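PDB 3BTV: Galactose/lactose metabolism regulatory protein GAL80, which represses the yeast galactose and lactose metabolic genes by binding GAL4 and blocking its transcriptional activation when no inducing sugar is present. Local coordinates for residues T149-Q154 / P403-A408; Q134-Y139 / D407-H412; I93-Q98 / K120-E125; S226-R231 / F392-F397. The protein carries 1 engineered substitution. All coordinates share one frame; numbering follows the deposited sequence.

Interaction 1. Residues T149-Q154 / P403-A408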
loop_
_atom_site.group_PDB
_atom_site.type_symbol
_atom_site.label_atom_id
_atom_site.label_comp_id
_atom_site.label_asym_id
_atom_site.label_seq_id
_atom_site.Cartn_x
_atom_site.Cartn_y
_atom_site.Cartn_z
ATOM N N THR B 149 8.696 34.301 4.223
ATOM C CA THR B 149 8.162 33.598 3.067
ATOM C C THR B 149 6.969 32.718 3.425
ATOM O O THR B 149 6.852 32.222 4.547
ATOM C CB THR B 149 9.236 32.732 2.375
ATOM O OG1 THR B 149 9.524 31.584 3.179
ATOM C CG2 THR B 149 10.520 33.530 2.142
ATOM N N ILE B 150 6.080 32.539 2.455
ATOM C CA ILE B 150 4.945 31.637 2.595
ATOM C C ILE B 150 4.893 30.719 1.376
ATOM O O ILE B 150 5.099 31.171 0.250
ATOM C CB ILE B 150 3.615 32.416 2.706
ATOM C CG1 ILE B 150 3.702 33.504 3.780
ATOM C CG2 ILE B 150 2.440 31.476 2.999
ATOM C CD1 ILE B 150 3.679 34.951 3.240
ATOM N N ILE B 151 4.641 29.432 1.598
ATOM C CA ILE B 151 4.376 28.515 0.495
ATOM C C ILE B 151 2.911 28.094 0.572
ATOM O O ILE B 151 2.387 27.867 1.661
ATOM C CB ILE B 151 5.286 27.251 0.536
ATOM C CG1 ILE B 151 5.126 26.413 -0.740
ATOM C CG2 ILE B 151 4.988 26.388 1.755
ATOM C CD1 ILE B 151 5.821 27.038 -1.975
ATOM N N SER B 152 2.255 27.983 -0.577
ATOM C CA SER B 152 0.859 27.568 -0.617
ATOM C C SER B 152 0.668 26.058 -0.412
ATOM O O SER B 152 0.237 25.344 -1.321
ATOM C CB SER B 152 0.210 27.992 -1.930
ATOM O OG SER B 152 -1.199 27.872 -1.843
ATOM N N LEU B 153 0.994 25.571 0.780
ATOM C CA LEU B 153 0.636 24.204 1.168
ATOM C C LEU B 153 -0.670 24.304 1.977
ATOM O O LEU B 153 -0.724 23.945 3.152
ATOM C CB LEU B 153 1.756 23.551 1.982
ATOM C CG LEU B 153 3.031 23.192 1.188
ATOM C CD1 LEU B 153 4.153 22.698 2.099
ATOM C CD2 LEU B 153 2.746 22.139 0.122
ATOM N N GLN B 154 -1.709 24.811 1.321
ATOM C CA GLN B 154 -2.942 25.208 1.994
ATOM C C GLN B 154 -3.698 24.037 2.599
ATOM O O GLN B 154 -4.703 24.232 3.291
ATOM C CB GLN B 154 -3.851 25.987 1.042
ATOM C CG GLN B 154 -4.646 25.107 0.104
ATOM C CD GLN B 154 -3.797 24.509 -0.991
ATOM O OE1 GLN B 154 -2.875 25.150 -1.492
ATOM N NE2 GLN B 154 -4.104 23.275 -1.370
ATOM N N PRO B 403 3.026 27.630 6.584
ATOM C CA PRO B 403 4.231 27.018 6.023
ATOM C C PRO B 403 4.993 28.034 5.191
ATOM O O PRO B 403 4.394 28.899 4.550
ATOM C CB PRO B 403 3.685 25.915 5.103
ATOM C CG PRO B 403 2.211 26.107 5.041
ATOM C CD PRO B 403 1.827 27.326 5.786
ATOM N N THR B 404 6.312 27.906 5.194
ATOM C CA THR B 404 7.184 28.854 4.536
ATOM C C THR B 404 7.949 28.157 3.426
ATOM O O THR B 404 7.790 26.960 3.201
ATOM C CB THR B 404 8.221 29.391 5.528
ATOM O OG1 THR B 404 9.158 28.348 5.835
ATOM C CG2 THR B 404 7.540 29.830 6.806
ATOM N N LEU B 405 8.808 28.907 2.749
ATOM C CA LEU B 405 9.664 28.329 1.722
ATOM C C LEU B 405 10.606 27.246 2.277
ATOM O O LEU B 405 11.069 26.379 1.534
ATOM C CB LEU B 405 10.449 29.429 1.002
ATOM C CG LEU B 405 9.874 29.895 -0.342
ATOM C CD1 LEU B 405 8.342 29.906 -0.356
ATOM C CD2 LEU B 405 10.433 31.259 -0.716
ATOM N N MET B 406 10.885 27.285 3.578
ATOM C CA MET B 406 11.683 26.219 4.171
ATOM C C MET B 406 10.891 24.912 4.226
ATOM O O MET B 406 11.426 23.833 3.977
ATOM C CB MET B 406 12.149 26.589 5.573
ATOM C CG MET B 406 12.890 25.444 6.246
ATOM S SD MET B 406 14.293 24.900 5.243
ATOM C CE MET B 406 15.460 26.191 5.538
ATOM N N ASP B 407 9.615 25.010 4.572
ATOM C CA ASP B 407 8.739 23.846 4.526
ATOM C C ASP B 407 8.669 23.326 3.092
ATOM O O ASP B 407 8.695 22.126 2.855
ATOM C CB ASP B 407 7.350 24.198 5.057
ATOM C CG ASP B 407 7.366 24.563 6.536
ATOM O OD1 ASP B 407 7.683 23.687 7.366
ATOM O OD2 ASP B 407 7.065 25.732 6.871
ATOM N N ALA B 408 8.592 24.239 2.131
ATOM C CA ALA B 408 8.622 23.860 0.718
ATOM C C ALA B 408 9.918 23.132 0.377
ATOM O O ALA B 408 9.906 22.098 -0.285
ATOM C CB ALA B 408 8.468 25.096 -0.179
#
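T149 receives the start of helix 405-424 with its hydroxyl. L405 N donates to T149 OG1 at 2.8 Å, in a nearly straight bond (162°). The chi1 of 73° sets OG1 between the backbone N and C of T149, facing the helix start. Two residues on, I151 N donates to P403 O at 3.0 Å, from above the carbonyl plane. The packing is tight around I151. I151 CG2 lies 3.2 Å from T404 O and also meets P403 CB. I151 CG1 and CD1 both rest on A408 CB, the former at 3.6 Å. L405 crosses T149 at about a right angle, with CD2 against T149 CB and CG2. The contact is looser at L153, where CB only reaches P403 CG at 4.0 Å. T404 is the N-cap: its OG1 accepts from M406 N and also bonds V393 O. T404 N donates to D407 OD2 at 2.8 Å, which completes a capping box. All the touching residues are buried, so the contact has no solvent side. Strand 148-152 is an edge strand of the parallel Rossmann sheet within this chain. Strand 121-125 lies beside it, helix 132-143 covers T149 and L405, and helix 363-380 meets I150 and P403.

Interaction 2. Residues Q134-Y139 / D407-H412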
loop_
_atom_site.group_PDB
_atom_site.type_symbol
_atom_site.label_atom_id
_atom_site.label_comp_id
_atom_site.label_asym_id
_atom_site.label_seq_id
_atom_site.Cartn_x
_atom_site.Cartn_y
_atom_site.Cartn_z
ATOM N N GLN B 134 16.873 24.318 -8.296
ATOM C CA GLN B 134 16.146 25.583 -8.395
ATOM C C GLN B 134 15.566 25.998 -7.050
ATOM O O GLN B 134 15.634 27.171 -6.676
ATOM C CB GLN B 134 14.993 25.468 -9.398
ATOM C CG GLN B 134 15.364 25.721 -10.849
ATOM C CD GLN B 134 14.143 25.935 -11.743
ATOM O OE1 GLN B 134 12.992 25.789 -11.309
ATOM N NE2 GLN B 134 14.393 26.292 -12.996
ATOM N N ALA B 135 14.962 25.042 -6.337
ATOM C CA ALA B 135 14.298 25.356 -5.070
ATOM C C ALA B 135 15.300 25.931 -4.066
ATOM O O ALA B 135 15.034 26.934 -3.395
ATOM C CB ALA B 135 13.594 24.113 -4.495
ATOM N N GLU B 136 16.462 25.295 -3.980
ATOM C CA GLU B 136 17.532 25.780 -3.115
ATOM C C GLU B 136 18.024 27.171 -3.486
ATOM O O GLU B 136 18.269 28.001 -2.608
ATOM C CB GLU B 136 18.680 24.772 -3.052
ATOM C CG GLU B 136 18.412 23.704 -2.005
ATOM C CD GLU B 136 19.258 22.463 -2.175
ATOM O OE1 GLU B 136 20.076 22.418 -3.122
ATOM O OE2 GLU B 136 19.098 21.530 -1.355
ATOM N N SER B 137 18.131 27.453 -4.779
ATOM C CA SER B 137 18.538 28.791 -5.215
ATOM C C SER B 137 17.529 29.830 -4.786
ATOM O O SER B 137 17.894 30.909 -4.319
ATOM C CB SER B 137 18.699 28.864 -6.733
ATOM O OG SER B 137 19.847 28.153 -7.154
ATOM N N ILE B 138 16.254 29.502 -4.967
ATOM C CA ILE B 138 15.183 30.417 -4.611
ATOM C C ILE B 138 15.166 30.629 -3.102
ATOM O O ILE B 138 15.030 31.764 -2.634
ATOM C CB ILE B 138 13.807 29.890 -5.072
ATOM C CG1 ILE B 138 13.748 29.847 -6.604
ATOM C CG2 ILE B 138 12.692 30.773 -4.519
ATOM C CD1 ILE B 138 12.530 29.147 -7.163
ATOM N N TYR B 139 15.293 29.544 -2.341
ATOM C CA TYR B 139 15.302 29.679 -0.891
ATOM C C TYR B 139 16.441 30.590 -0.483
ATOM O O TYR B 139 16.243 31.581 0.223
ATOM C CB TYR B 139 15.423 28.334 -0.157
ATOM C CG TYR B 139 15.364 28.553 1.341
ATOM C CD1 TYR B 139 14.147 28.781 1.980
ATOM C CD2 TYR B 139 16.525 28.597 2.107
ATOM C CE1 TYR B 139 14.086 29.021 3.344
ATOM C CE2 TYR B 139 16.473 28.831 3.475
ATOM C CZ TYR B 139 15.252 29.050 4.084
ATOM O OH TYR B 139 15.191 29.284 5.437
ATOM N N ASP B 407 9.615 25.010 4.572
ATOM C CA ASP B 407 8.739 23.846 4.526
ATOM C C ASP B 407 8.669 23.326 3.092
ATOM O O ASP B 407 8.695 22.126 2.855
ATOM C CB ASP B 407 7.350 24.198 5.057
ATOM C CG ASP B 407 7.366 24.563 6.536
ATOM O OD1 ASP B 407 7.683 23.687 7.366
ATOM O OD2 ASP B 407 7.065 25.732 6.871
ATOM N N ALA B 408 8.592 24.239 2.131
ATOM C CA ALA B 408 8.622 23.860 0.718
ATOM C C ALA B 408 9.918 23.132 0.377
ATOM O O ALA B 408 9.906 22.098 -0.285
ATOM C CB ALA B 408 8.468 25.096 -0.179
ATOM N N LEU B 409 11.038 23.682 0.833
ATOM C CA LEU B 409 12.354 23.129 0.511
ATOM C C LEU B 409 12.478 21.689 1.016
ATOM O O LEU B 409 12.884 20.789 0.283
ATOM C CB LEU B 409 13.446 24.019 1.105
ATOM C CG LEU B 409 14.893 23.675 0.757
ATOM C CD1 LEU B 409 15.082 23.675 -0.747
ATOM C CD2 LEU B 409 15.828 24.669 1.434
ATOM N N ILE B 410 12.091 21.471 2.266
ATOM C CA ILE B 410 12.122 20.143 2.854
ATOM C C ILE B 410 11.260 19.160 2.040
ATOM O O ILE B 410 11.653 18.018 1.794
ATOM C CB ILE B 410 11.666 20.203 4.322
ATOM C CG1 ILE B 410 12.715 20.936 5.165
ATOM C CG2 ILE B 410 11.357 18.797 4.863
ATOM C CD1 ILE B 410 12.179 21.459 6.491
ATOM N N LEU B 411 10.098 19.616 1.599
ATOM C CA LEU B 411 9.233 18.791 0.765
ATOM C C LEU B 411 9.929 18.470 -0.564
ATOM O O LEU B 411 9.903 17.327 -1.043
ATOM C CB LEU B 411 7.905 19.511 0.513
ATOM C CG LEU B 411 6.816 18.714 -0.212
ATOM C CD1 LEU B 411 6.638 17.344 0.412
ATOM C CD2 LEU B 411 5.492 19.495 -0.193
ATOM N N HIS B 412 10.564 19.480 -1.157
ATOM C CA HIS B 412 11.329 19.245 -2.375
ATOM C C HIS B 412 12.415 18.184 -2.172
ATOM O O HIS B 412 12.651 17.367 -3.056
ATOM C CB HIS B 412 11.954 20.531 -2.907
ATOM C CG HIS B 412 11.113 21.230 -3.925
ATOM N ND1 HIS B 412 10.842 20.687 -5.163
ATOM C CD2 HIS B 412 10.480 22.427 -3.891
ATOM C CE1 HIS B 412 10.071 21.516 -5.844
ATOM N NE2 HIS B 412 9.835 22.578 -5.094
#
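L409 carries most of the apolar contact between helices 132-143 and 405-424. Its two methyls divide the work. CD1 lies 3.6 Å from E136 CG and 4.1 Å from A135 CB. CD2 meets Y139 at CB, CG and CD2, with CG at 3.9 Å. The approach to the tyrosine ring is oblique. L409 CG stands anti to the backbone N (chi1 -174°), which sends both methyls across to the other helix. Y139 CG is also anti to its own N, and the two side chains cross at about a right angle. E136 adds only its aliphatic CG to this packing.

The two segments run nearly antiparallel, at 163°, with axes 9.9 Å apart at closest approach. Helix 132-143 belongs to the Rossmann fold and leads into its strand 148-152. Helix 405-424 comes from far along the chain and packs against it. A135 faces L409 across the contact, and their CA atoms are 6.3 Å apart.

One CH-pi contact joins the segments. A135 CB sits over a face of the H412 imidazole, 4.0 Å from the ring centroid, and its nearest ring atom is CD2.

No hydrogen bond crosses between the segments. The polar partners lie outside. H412 NE2 has a weak hydrogen bond with A129 N, and the imidazole also meets the W126 ring. E136 OE2 forms a weak, long ion pair with R413 NE.

Interaction 3. Residues I93-Q98 / K120-E125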
loop_
_atom_site.group_PDB
_atom_site.type_symbol
_atom_site.label_atom_id
_atom_site.label_comp_id
_atom_site.label_asym_id
_atom_site.label_seq_id
_atom_site.Cartn_x
_atom_site.Cartn_y
_atom_site.Cartn_z
ATOM N N ILE B 93 4.340 40.230 -1.754
ATOM C CA ILE B 93 4.310 39.817 -3.151
ATOM C C ILE B 93 3.786 38.391 -3.257
ATOM O O ILE B 93 4.224 37.503 -2.525
ATOM C CB ILE B 93 5.696 39.936 -3.818
ATOM C CG1 ILE B 93 6.065 41.412 -4.003
ATOM C CG2 ILE B 93 5.711 39.221 -5.155
ATOM C CD1 ILE B 93 7.493 41.643 -4.459
ATOM N N VAL B 94 2.825 38.189 -4.154
ATOM C CA VAL B 94 2.277 36.864 -4.404
ATOM C C VAL B 94 2.610 36.437 -5.826
ATOM O O VAL B 94 2.332 37.161 -6.776
ATOM C CB VAL B 94 0.749 36.841 -4.233
ATOM C CG1 VAL B 94 0.229 35.419 -4.371
ATOM C CG2 VAL B 94 0.364 37.412 -2.885
ATOM N N ILE B 95 3.226 35.271 -5.969
ATOM C CA ILE B 95 3.505 34.720 -7.290
ATOM C C ILE B 95 2.558 33.553 -7.561
ATOM O O ILE B 95 2.658 32.498 -6.926
ATOM C CB ILE B 95 4.956 34.238 -7.420
ATOM C CG1 ILE B 95 5.892 35.416 -7.677
ATOM C CG2 ILE B 95 5.092 33.264 -8.569
ATOM C CD1 ILE B 95 6.194 36.227 -6.457
ATOM N N ALA B 96 1.625 33.750 -8.490
ATOM C CA ALA B 96 0.675 32.698 -8.848
ATOM C C ALA B 96 0.720 32.420 -10.349
ATOM O O ALA B 96 -0.272 32.576 -11.063
ATOM C CB ALA B 96 -0.731 33.062 -8.397
ATOM N N ILE B 97 1.897 32.020 -10.813
ATOM C CA ILE B 97 2.120 31.682 -12.209
ATOM C C ILE B 97 2.559 30.228 -12.269
ATOM O O ILE B 97 2.793 29.611 -11.232
ATOM C CB ILE B 97 3.234 32.544 -12.810
ATOM C CG1 ILE B 97 4.499 32.431 -11.958
ATOM C CG2 ILE B 97 2.794 33.999 -12.908
ATOM C CD1 ILE B 97 5.686 33.181 -12.525
ATOM N N GLN B 98 2.687 29.684 -13.475
ATOM C CA GLN B 98 3.072 28.284 -13.627
ATOM C C GLN B 98 4.438 28.024 -12.991
ATOM O O GLN B 98 5.346 28.854 -13.084
ATOM C CB GLN B 98 3.099 27.899 -15.104
ATOM C CG GLN B 98 4.045 28.741 -15.926
ATOM C CD GLN B 98 4.207 28.211 -17.333
ATOM O OE1 GLN B 98 5.105 28.628 -18.067
ATOM N NE2 GLN B 98 3.339 27.280 -17.718
ATOM N N LYS B 120 7.750 42.802 3.109
ATOM C CA LYS B 120 7.818 41.975 4.306
ATOM C C LYS B 120 7.533 40.513 3.991
ATOM O O LYS B 120 7.966 39.618 4.717
ATOM C CB LYS B 120 6.809 42.471 5.345
ATOM C CG LYS B 120 7.010 43.912 5.777
ATOM C CD LYS B 120 8.301 44.087 6.557
ATOM C CE LYS B 120 8.510 45.540 6.969
ATOM N NZ LYS B 120 8.775 46.430 5.803
ATOM N N TYR B 121 6.803 40.272 2.908
ATOM C CA TYR B 121 6.321 38.932 2.625
ATOM C C TYR B 121 6.464 38.501 1.181
ATOM O O TYR B 121 6.211 39.278 0.259
ATOM C CB TYR B 121 4.853 38.811 3.029
ATOM C CG TYR B 121 4.588 39.117 4.481
ATOM C CD1 TYR B 121 4.008 40.322 4.863
ATOM C CD2 TYR B 121 4.921 38.205 5.473
ATOM C CE1 TYR B 121 3.763 40.607 6.196
ATOM C CE2 TYR B 121 4.682 38.480 6.807
ATOM C CZ TYR B 121 4.105 39.681 7.163
ATOM O OH TYR B 121 3.869 39.951 8.491
ATOM N N LEU B 122 6.855 37.245 0.998
ATOM C CA LEU B 122 6.844 36.624 -0.320
ATOM C C LEU B 122 6.024 35.343 -0.281
ATOM O O LEU B 122 6.328 34.414 0.474
ATOM C CB LEU B 122 8.259 36.327 -0.813
ATOM C CG LEU B 122 8.292 35.567 -2.142
ATOM C CD1 LEU B 122 7.674 36.419 -3.259
ATOM C CD2 LEU B 122 9.720 35.155 -2.495
ATOM N N PHE B 123 4.984 35.300 -1.100
ATOM C CA PHE B 123 4.036 34.195 -1.102
ATOM C C PHE B 123 4.149 33.472 -2.441
ATOM O O PHE B 123 3.902 34.068 -3.492
ATOM C CB PHE B 123 2.628 34.767 -0.928
ATOM C CG PHE B 123 1.560 33.734 -0.684
ATOM C CD1 PHE B 123 0.284 34.130 -0.305
ATOM C CD2 PHE B 123 1.818 32.387 -0.830
ATOM C CE1 PHE B 123 -0.712 33.196 -0.076
ATOM C CE2 PHE B 123 0.824 31.445 -0.597
ATOM C CZ PHE B 123 -0.440 31.849 -0.225
ATOM N N VAL B 124 4.532 32.195 -2.406
ATOM C CA VAL B 124 4.677 31.401 -3.630
ATOM C C VAL B 124 3.832 30.147 -3.559
ATOM O O VAL B 124 3.681 29.556 -2.494
ATOM C CB VAL B 124 6.159 31.015 -3.900
ATOM C CG1 VAL B 124 6.297 30.264 -5.223
ATOM C CG2 VAL B 124 7.045 32.269 -3.918
ATOM N N GLU B 125 3.282 29.732 -4.693
ATOM C CA GLU B 125 2.518 28.491 -4.733
ATOM C C GLU B 125 3.407 27.267 -4.837
ATOM O O GLU B 125 4.535 27.350 -5.315
ATOM C CB GLU B 125 1.524 28.519 -5.885
ATOM C CG GLU B 125 0.374 29.459 -5.619
ATOM C CD GLU B 125 -0.732 29.301 -6.625
ATOM O OE1 GLU B 125 -0.417 29.288 -7.836
ATOM O OE2 GLU B 125 -1.907 29.186 -6.204
#
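I93 and F123 share the shortest of three backbone hydrogen bonds between these parallel strands. F123 N donates to I93 O at 2.7 Å. I95 N donates to F123 O at 2.8 Å, and I93 N to Y121 O at 2.9 Å. Two CA-H...O contacts lie between them, from L122 CA to I93 O and from V94 CA to F123 O. Side-chain packing follows on both faces of the sheet. On the face of I93, I95, L122 and V124, L122 CD1 is the hub. It touches I95 CD1 at 3.5 Å and I93 CG2 at 3.9 Å. L122 CG is anti to its backbone N (chi1 175°), which brings CD1 across to the neighbouring strand. On the other face, V94 and F123 lie side by side, with V94 CG2 4.0 Å from F123 CB. Near the C-terminal ends, E125 OE1 lies 3.8 Å from A96 CB. Helix 102-112 links the strands in a beta-alpha-beta unit of the Rossmann fold and packs on the I93 and I95 face. The chemistry implies a register fixed by backbone bonds, with aliphatic packing on the I93 face. E125 OE2 is held by two side-chain nitrogens, of W34 and H39, which would probably stabilise a carboxylate here.

Interaction 4. Residues S226-R231 / F392-F397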
loop_
_atom_site.group_PDB
_atom_site.type_symbol
_atom_site.label_atom_id
_atom_site.label_comp_id
_atom_site.label_asym_id
_atom_site.label_seq_id
_atom_site.Cartn_x
_atom_site.Cartn_y
_atom_site.Cartn_z
ATOM N N SER B 226 2.844 14.901 12.913
ATOM C CA SER B 226 4.011 15.589 13.469
ATOM C C SER B 226 5.277 14.733 13.376
ATOM O O SER B 226 6.005 14.595 14.353
ATOM C CB SER B 226 3.780 15.971 14.936
ATOM O OG SER B 226 2.668 16.839 15.078
ATOM N N SER B 227 5.537 14.148 12.214
ATOM C CA SER B 227 6.781 13.399 12.022
ATOM C C SER B 227 7.253 13.508 10.590
ATOM O O SER B 227 6.433 13.558 9.673
ATOM C CB SER B 227 6.593 11.916 12.356
ATOM O OG SER B 227 7.830 11.225 12.222
ATOM N N TYR B 228 8.571 13.553 10.399
ATOM C CA TYR B 228 9.161 13.346 9.080
ATOM C C TYR B 228 9.475 11.863 8.872
ATOM O O TYR B 228 9.353 11.054 9.789
ATOM C CB TYR B 228 10.450 14.171 8.906
ATOM C CG TYR B 228 10.213 15.662 9.003
ATOM C CD1 TYR B 228 10.715 16.399 10.064
ATOM C CD2 TYR B 228 9.456 16.324 8.047
ATOM C CE1 TYR B 228 10.483 17.765 10.161
ATOM C CE2 TYR B 228 9.221 17.680 8.133
ATOM C CZ TYR B 228 9.735 18.395 9.194
ATOM O OH TYR B 228 9.490 19.744 9.275
ATOM N N PHE B 229 9.894 11.521 7.659
ATOM C CA PHE B 229 10.227 10.134 7.345
ATOM C C PHE B 229 11.655 9.795 7.729
ATOM O O PHE B 229 12.521 10.651 7.696
ATOM C CB PHE B 229 10.015 9.852 5.862
ATOM C CG PHE B 229 8.584 9.688 5.492
ATOM C CD1 PHE B 229 7.826 10.785 5.126
ATOM C CD2 PHE B 229 7.983 8.442 5.540
ATOM C CE1 PHE B 229 6.491 10.637 4.800
ATOM C CE2 PHE B 229 6.636 8.286 5.210
ATOM C CZ PHE B 229 5.899 9.388 4.843
ATOM N N SER B 230 11.888 8.537 8.082
ATOM C CA SER B 230 13.226 8.050 8.378
ATOM C C SER B 230 13.788 7.404 7.116
ATOM O O SER B 230 14.863 7.767 6.636
ATOM C CB SER B 230 13.164 7.035 9.527
ATOM O OG SER B 230 14.270 6.160 9.508
ATOM N N ARG B 231 13.039 6.453 6.568
ATOM C CA ARG B 231 13.466 5.718 5.381
ATOM C C ARG B 231 12.326 5.654 4.375
ATOM O O ARG B 231 11.177 5.611 4.760
ATOM C CB ARG B 231 13.906 4.303 5.771
ATOM C CG ARG B 231 15.090 4.289 6.752
ATOM C CD ARG B 231 15.607 2.883 7.057
ATOM N NE ARG B 231 16.409 2.340 5.961
ATOM C CZ ARG B 231 17.350 1.410 6.104
ATOM N NH1 ARG B 231 17.623 0.917 7.308
ATOM N NH2 ARG B 231 18.026 0.980 5.045
ATOM N N PHE B 392 9.579 33.926 11.307
ATOM C CA PHE B 392 9.970 32.580 11.706
ATOM C C PHE B 392 10.420 31.801 10.482
ATOM O O PHE B 392 9.955 32.054 9.368
ATOM C CB PHE B 392 8.819 31.863 12.414
ATOM C CG PHE B 392 7.563 31.764 11.588
ATOM C CD1 PHE B 392 6.611 32.768 11.631
ATOM C CD2 PHE B 392 7.330 30.660 10.779
ATOM C CE1 PHE B 392 5.447 32.681 10.877
ATOM C CE2 PHE B 392 6.168 30.564 10.020
ATOM C CZ PHE B 392 5.227 31.578 10.070
ATOM N N VAL B 393 11.333 30.859 10.698
ATOM C CA VAL B 393 11.947 30.105 9.610
ATOM C C VAL B 393 10.983 29.122 8.948
ATOM O O VAL B 393 10.951 28.993 7.726
ATOM C CB VAL B 393 13.190 29.325 10.100
ATOM C CG1 VAL B 393 13.799 28.524 8.963
ATOM C CG2 VAL B 393 14.221 30.281 10.677
ATOM N N MET B 394 10.202 28.425 9.758
ATOM C CA MET B 394 9.335 27.379 9.236
ATOM C C MET B 394 8.205 27.079 10.201
ATOM O O MET B 394 8.344 27.250 11.413
ATOM C CB MET B 394 10.141 26.101 8.995
ATOM C CG MET B 394 10.781 25.525 10.259
ATOM S SD MET B 394 11.925 24.165 9.891
ATOM C CE MET B 394 10.762 22.958 9.253
ATOM N N GLN B 395 7.086 26.611 9.665
ATOM C CA GLN B 395 5.977 26.242 10.515
ATOM C C GLN B 395 6.316 24.930 11.210
ATOM O O GLN B 395 6.005 24.743 12.381
ATOM C CB GLN B 395 4.684 26.100 9.716
ATOM C CG GLN B 395 3.492 25.766 10.597
ATOM C CD GLN B 395 2.246 25.506 9.803
ATOM O OE1 GLN B 395 2.305 24.924 8.724
ATOM N NE2 GLN B 395 1.099 25.917 10.342
ATOM N N GLY B 396 6.983 24.039 10.486
ATOM C CA GLY B 396 7.265 22.720 11.004
ATOM C C GLY B 396 5.967 21.997 11.296
ATOM O O GLY B 396 5.074 21.949 10.457
ATOM N N PHE B 397 5.864 21.440 12.494
ATOM C CA PHE B 397 4.660 20.752 12.913
ATOM C C PHE B 397 3.762 21.624 13.790
ATOM O O PHE B 397 2.813 21.133 14.393
ATOM C CB PHE B 397 5.020 19.481 13.660
ATOM C CG PHE B 397 5.918 18.573 12.888
ATOM C CD1 PHE B 397 5.700 18.351 11.538
ATOM C CD2 PHE B 397 6.978 17.935 13.508
ATOM C CE1 PHE B 397 6.524 17.514 10.819
ATOM C CE2 PHE B 397 7.808 17.087 12.795
ATOM C CZ PHE B 397 7.581 16.878 11.453
#
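F397 reaches over the backbone of S226 and S227 to the ring of Y228. Its CB meets the S226 side chain first, with OG at 3.8 Å and S226 CB at 3.9 Å. CG then sits 3.6 Å from S226 CA. CD1 faces the same CA more loosely. Along the other edge of the ring, over the same face, CD2 and CE2 lie near the S226 carbonyl group, and CE2 is 3.4 Å from S226 O. CE1 is placed between S227 N and Y228 CZ. The tip, CZ, ends over the centre of the Y228 ring, and its nearest atom there is CE1 at 3.3 Å. The planes of the Y228 and F397 rings meet at 41°, so the pair is oblique. With chi1 at -55°, CG lies beside the backbone N of F397, and the ring is carried onto this peptide. S226 CA sits over the F397 ring in a CH-pi contact, 3.7 Å from the centroid and 16° off the normal.

S226 has positive phi and is the C-prime residue of the Schellman motif that ends helix 209-225. The F397 ring therefore covers a helix terminus. M394 adds a lesser contact, with CE 3.5 Å from Y228 OH. Y228 also packs on I410 of helix 405-424. F397 O accepts from K165 NZ, and G396 N bonds D407 OD1, which holds the loop to the helix start. With no hydrogen bond between the segments, the contact depends on dispersion and CH-pi packing of F397 against the S226-S227 peptide and the Y228 ring.

In the fold
From the N terminus, interaction 3 closes first. It is a short loop within the Rossmann fold, spanning helix 102-112, and it is complete before the others open. Interaction 2 opens next, on helix 132-143, and interaction 1 follows on strand 148-152. Interaction 1 opens after interaction 2 and ends on the same stretch of helix 405-424, where they share D407 and A408. Interaction 4 opens at the end of helix 209-225 and closes in the loop before helix 405-424, so it lies within the spans of both. Strand 148-152 neighbours strand 121-125, which joins interactions 1 and 3 in one sheet. Helix 405-424 and its preceding loop thus connect the Rossmann fold with the C-terminal domain.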